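Local coordinates for C2 domain protein (PDB 3W56) that binds calcium ions through its C2 domain and probably uses it to contact phospholipid membranes, as C2 domains commonly do, at residues R104-H113 with L123-V131. Sequence-based numbering, arbitrary orientation.
Sequences RQIKVGTHEH and LHYMYTLSV
G109, H111 and H113 pair in antiparallel register with L129, Y127 and Y125. The axes of strands 109-113 and 123-130 run 166° apart. Each of the three pairs makes two backbone hydrogen bonds, such as G109 N to L129 O at 2.9 Å. The side chains of H111, H113, Y125, Y127 and L129 lie on one face of this sheet; those of T110, E112, M126 and T128 lie on the other. Y127 CG sits between its backbone N and carbonyl carbon (chi1 79°), and the ring lies against H111 and H113, its hydroxyl reaching the link at I106 and K107. There Y127 OH accepts a hydrogen bond from K107 N at 3.0 Å. A water joins the same hydroxyl to H113 NE2. I106 CG2 covers one ring face near its rim, and H111 CD2 approaches Y127 CZ obliquely at 3.3 Å. V108 O lies in the H111 ring plane and takes a hydrogen bond from NE2, which helps hold the imidazole's turn. With an alanine in place of Y127, K107 N is likely to lose its acceptor and a gap to open between H111 and I106. Y125 OH lies in the R104 guanidinium plane and accepts a hydrogen bond from NE at 2.8 Å. H113 CB presses on one face of the Y125 ring, 3.4 Å from CZ. H113 ND1 lies over the centre of one guanidinium face, and R104 NE likewise over the imidazole. I106 CD1 meets L129 CD1 at 3.8 Å. On the other face T110 OG1 and T128 OG1 share a hydrogen bond of 2.6 Å. The aromatic cluster thus sits on one face of the hairpin. R104, I106 and K107 tie it to edge strand 97-105 and the link after it, joining the two sheets of the C2 beta sandwich.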
loop_
_atom_site.group_PDB
_atom_site.type_symbol
_atom_site.label_atom_id
_atom_site.label_comp_id
_atom_site.label_asym_id
_atom_site.label_seq_id
_atom_site.Cartn_x
_atom_site.Cartn_y
_atom_site.Cartn_z
ATOM N N ARG A 104 -3.337 7.624 -6.347
ATOM C CA ARG A 104 -3.240 7.379 -7.770
ATOM C C ARG A 104 -4.612 7.041 -8.363
ATOM O O ARG A 104 -5.326 6.222 -7.809
ATOM C CB ARG A 104 -2.309 6.200 -7.969
ATOM C CG ARG A 104 -2.304 5.666 -9.326
ATOM C CD ARG A 104 -1.194 4.705 -9.442
ATOM N NE ARG A 104 0.106 5.243 -9.061
ATOM C CZ ARG A 104 0.785 6.164 -9.771
ATOM N NH1 ARG A 104 0.279 6.653 -10.905
ATOM N NH2 ARG A 104 1.988 6.587 -9.356
ATOM N N GLN A 105 -4.943 7.620 -9.508
ATOM C CA GLN A 105 -6.174 7.216 -10.179
ATOM C C GLN A 105 -5.920 5.907 -10.893
ATOM O O GLN A 105 -4.960 5.773 -11.652
ATOM C CB GLN A 105 -6.627 8.268 -11.172
ATOM C CG GLN A 105 -7.722 9.212 -10.647
ATOM C CD GLN A 105 -7.982 10.384 -11.590
ATOM O OE1 GLN A 105 -7.155 10.693 -12.487
ATOM N NE2 GLN A 105 -9.127 11.035 -11.416
ATOM N N ILE A 106 -6.784 4.914 -10.656
ATOM C CA ILE A 106 -6.551 3.624 -11.272
ATOM C C ILE A 106 -7.106 3.536 -12.700
ATOM O O ILE A 106 -8.155 4.107 -13.021
ATOM C CB ILE A 106 -7.115 2.511 -10.409
ATOM C CG1 ILE A 106 -8.624 2.763 -10.242
ATOM C CG2 ILE A 106 -6.463 2.561 -9.054
ATOM C CD1 ILE A 106 -9.387 1.576 -9.617
ATOM N N LYS A 107 -6.353 2.848 -13.537
ATOM C CA LYS A 107 -6.574 2.735 -14.966
ATOM C C LYS A 107 -6.662 1.268 -15.314
ATOM O O LYS A 107 -5.980 0.427 -14.699
ATOM C CB LYS A 107 -5.435 3.380 -15.729
ATOM C CG LYS A 107 -5.188 4.772 -15.262
ATOM C CD LYS A 107 -6.281 5.725 -15.690
ATOM C CE LYS A 107 -6.134 6.987 -14.830
ATOM N NZ LYS A 107 -6.457 8.251 -15.563
ATOM N N VAL A 108 -7.508 0.938 -16.280
ATOM C CA VAL A 108 -7.626 -0.470 -16.682
ATOM C C VAL A 108 -6.229 -1.020 -17.028
ATOM O O VAL A 108 -5.360 -0.294 -17.508
ATOM C CB VAL A 108 -8.565 -0.651 -17.902
ATOM C CG1 VAL A 108 -8.771 -2.126 -18.216
ATOM C CG2 VAL A 108 -9.902 0.014 -17.621
ATOM N N GLY A 109 -6.040 -2.309 -16.786
ATOM C CA GLY A 109 -4.778 -2.960 -17.083
ATOM C C GLY A 109 -3.914 -3.262 -15.873
ATOM O O GLY A 109 -4.340 -3.145 -14.728
ATOM N N THR A 110 -2.675 -3.653 -16.137
ATOM C CA THR A 110 -1.763 -4.024 -15.066
ATOM C C THR A 110 -0.633 -2.993 -15.018
ATOM O O THR A 110 -0.047 -2.635 -16.054
ATOM C CB THR A 110 -1.249 -5.449 -15.263
ATOM O OG1 THR A 110 -2.340 -6.350 -15.073
ATOM C CG2 THR A 110 -0.164 -5.809 -14.228
ATOM N N HIS A 111 -0.329 -2.507 -13.816
ATOM C CA HIS A 111 0.596 -1.338 -13.667
ATOM C C HIS A 111 1.562 -1.592 -12.526
ATOM O O HIS A 111 1.167 -2.135 -11.489
ATOM C CB HIS A 111 -0.224 -0.065 -13.374
ATOM C CG HIS A 111 -1.254 0.187 -14.419
ATOM N ND1 HIS A 111 -0.945 0.771 -15.636
ATOM C CD2 HIS A 111 -2.554 -0.183 -14.492
ATOM C CE1 HIS A 111 -2.029 0.790 -16.392
ATOM N NE2 HIS A 111 -3.016 0.218 -15.720
ATOM N N GLU A 112 2.833 -1.238 -12.716
ATOM C CA GLU A 112 3.802 -1.248 -11.638
ATOM C C GLU A 112 4.079 0.183 -11.267
ATOM O O GLU A 112 4.305 1.072 -12.143
ATOM C CB GLU A 112 5.105 -1.920 -12.051
ATOM C CG GLU A 112 4.941 -3.322 -12.579
ATOM C CD GLU A 112 6.211 -3.795 -13.281
ATOM O OE1 GLU A 112 7.296 -3.661 -12.657
ATOM O OE2 GLU A 112 6.129 -4.251 -14.444
ATOM N N HIS A 113 4.097 0.439 -9.972
ATOM C CA HIS A 113 4.316 1.790 -9.468
ATOM C C HIS A 113 5.224 1.903 -8.272
ATOM O O HIS A 113 5.485 0.943 -7.548
ATOM C CB HIS A 113 2.961 2.477 -9.114
ATOM C CG HIS A 113 2.110 2.791 -10.311
ATOM N ND1 HIS A 113 2.482 3.755 -11.237
ATOM C CD2 HIS A 113 0.926 2.286 -10.745
ATOM C CE1 HIS A 113 1.568 3.805 -12.193
ATOM N NE2 HIS A 113 0.612 2.925 -11.915
ATOM N N LEU A 123 7.856 2.564 -1.473
ATOM C CA LEU A 123 6.926 1.417 -1.497
ATOM C C LEU A 123 6.726 1.133 -2.994
ATOM O O LEU A 123 6.354 2.042 -3.798
ATOM C CB LEU A 123 5.574 1.874 -0.945
ATOM C CG LEU A 123 4.415 0.872 -1.128
ATOM C CD1 LEU A 123 4.513 -0.476 -0.303
ATOM C CD2 LEU A 123 3.051 1.592 -0.754
ATOM N N HIS A 124 6.904 -0.126 -3.403
ATOM C CA HIS A 124 6.637 -0.549 -4.766
ATOM C C HIS A 124 5.425 -1.448 -4.735
ATOM O O HIS A 124 5.216 -2.134 -3.746
ATOM C CB HIS A 124 7.819 -1.376 -5.315
ATOM C CG HIS A 124 9.145 -0.687 -5.222
ATOM N ND1 HIS A 124 9.496 0.309 -6.097
ATOM C CD2 HIS A 124 10.196 -0.846 -4.377
ATOM C CE1 HIS A 124 10.702 0.766 -5.788
ATOM N NE2 HIS A 124 11.158 0.081 -4.759
ATOM N N TYR A 125 4.611 -1.363 -5.751
ATOM C CA TYR A 125 3.368 -2.157 -5.753
ATOM C C TYR A 125 2.908 -2.321 -7.170
ATOM O O TYR A 125 3.345 -1.635 -8.118
ATOM C CB TYR A 125 2.309 -1.458 -4.904
ATOM C CG TYR A 125 1.882 -0.095 -5.429
ATOM C CD1 TYR A 125 0.697 0.019 -6.213
ATOM C CD2 TYR A 125 2.609 1.063 -5.141
ATOM C CE1 TYR A 125 0.246 1.238 -6.652
ATOM C CE2 TYR A 125 2.159 2.338 -5.606
ATOM C CZ TYR A 125 0.966 2.402 -6.372
ATOM O OH TYR A 125 0.461 3.617 -6.836
ATOM N N MET A 126 1.978 -3.241 -7.349
ATOM C CA MET A 126 1.405 -3.492 -8.632
ATOM C C MET A 126 -0.090 -3.450 -8.411
ATOM O O MET A 126 -0.589 -3.741 -7.315
ATOM C CB MET A 126 1.793 -4.862 -9.199
ATOM C CG MET A 126 3.207 -4.822 -9.654
ATOM S SD MET A 126 3.604 -6.345 -10.496
ATOM C CE MET A 126 2.478 -6.304 -11.905
ATOM N N TYR A 127 -0.782 -3.081 -9.465
ATOM C CA TYR A 127 -2.234 -3.366 -9.426
ATOM C C TYR A 127 -2.726 -3.736 -10.768
ATOM O O TYR A 127 -2.165 -3.379 -11.802
ATOM C CB TYR A 127 -3.030 -2.178 -8.827
ATOM C CG TYR A 127 -3.236 -1.054 -9.803
ATOM C CD1 TYR A 127 -4.338 -1.044 -10.677
ATOM C CD2 TYR A 127 -2.330 0.003 -9.872
ATOM C CE1 TYR A 127 -4.508 0.033 -11.592
ATOM C CE2 TYR A 127 -2.493 1.051 -10.747
ATOM C CZ TYR A 127 -3.585 1.052 -11.609
ATOM O OH TYR A 127 -3.683 2.127 -12.482
ATOM N N THR A 128 -3.805 -4.511 -10.769
ATOM C CA THR A 128 -4.529 -4.877 -11.981
ATOM C C THR A 128 -5.997 -4.426 -11.854
ATOM O O THR A 128 -6.660 -4.778 -10.870
ATOM C CB THR A 128 -4.450 -6.400 -12.219
ATOM O OG1 THR A 128 -3.098 -6.737 -12.613
ATOM C CG2 THR A 128 -5.357 -6.792 -13.377
ATOM N N LEU A 129 -6.472 -3.621 -12.811
ATOM C CA LEU A 129 -7.889 -3.287 -12.889
ATOM C C LEU A 129 -8.464 -3.961 -14.134
ATOM O O LEU A 129 -8.035 -3.717 -15.278
ATOM C CB LEU A 129 -8.093 -1.781 -12.932
ATOM C CG LEU A 129 -9.560 -1.300 -12.960
ATOM C CD1 LEU A 129 -10.264 -1.558 -11.670
ATOM C CD2 LEU A 129 -9.439 0.195 -13.233
ATOM N N SER A 130 -9.439 -4.828 -13.879
ATOM C CA SER A 130 -9.903 -5.741 -14.890
ATOM C C SER A 130 -11.428 -5.809 -14.875
ATOM O O SER A 130 -12.084 -5.534 -13.850
ATOM C CB SER A 130 -9.365 -7.146 -14.588
ATOM O OG SER A 130 -9.836 -7.548 -13.306
ATOM N N VAL A 131 -11.946 -6.209 -16.034
ATOM C CA VAL A 131 -13.350 -6.563 -16.275
ATOM C C VAL A 131 -14.080 -5.354 -16.834
ATOM O O VAL A 131 -13.732 -4.884 -17.923
ATOM C CB VAL A 131 -14.077 -7.201 -15.050
ATOM C CG1 VAL A 131 -15.531 -7.454 -15.382
ATOM C CG2 VAL A 131 -13.403 -8.506 -14.633
HETATM O O HOH W 1 2.314 5.729 -6.307
HETATM O O HOH W 2 -1.651 3.401 -13.342
#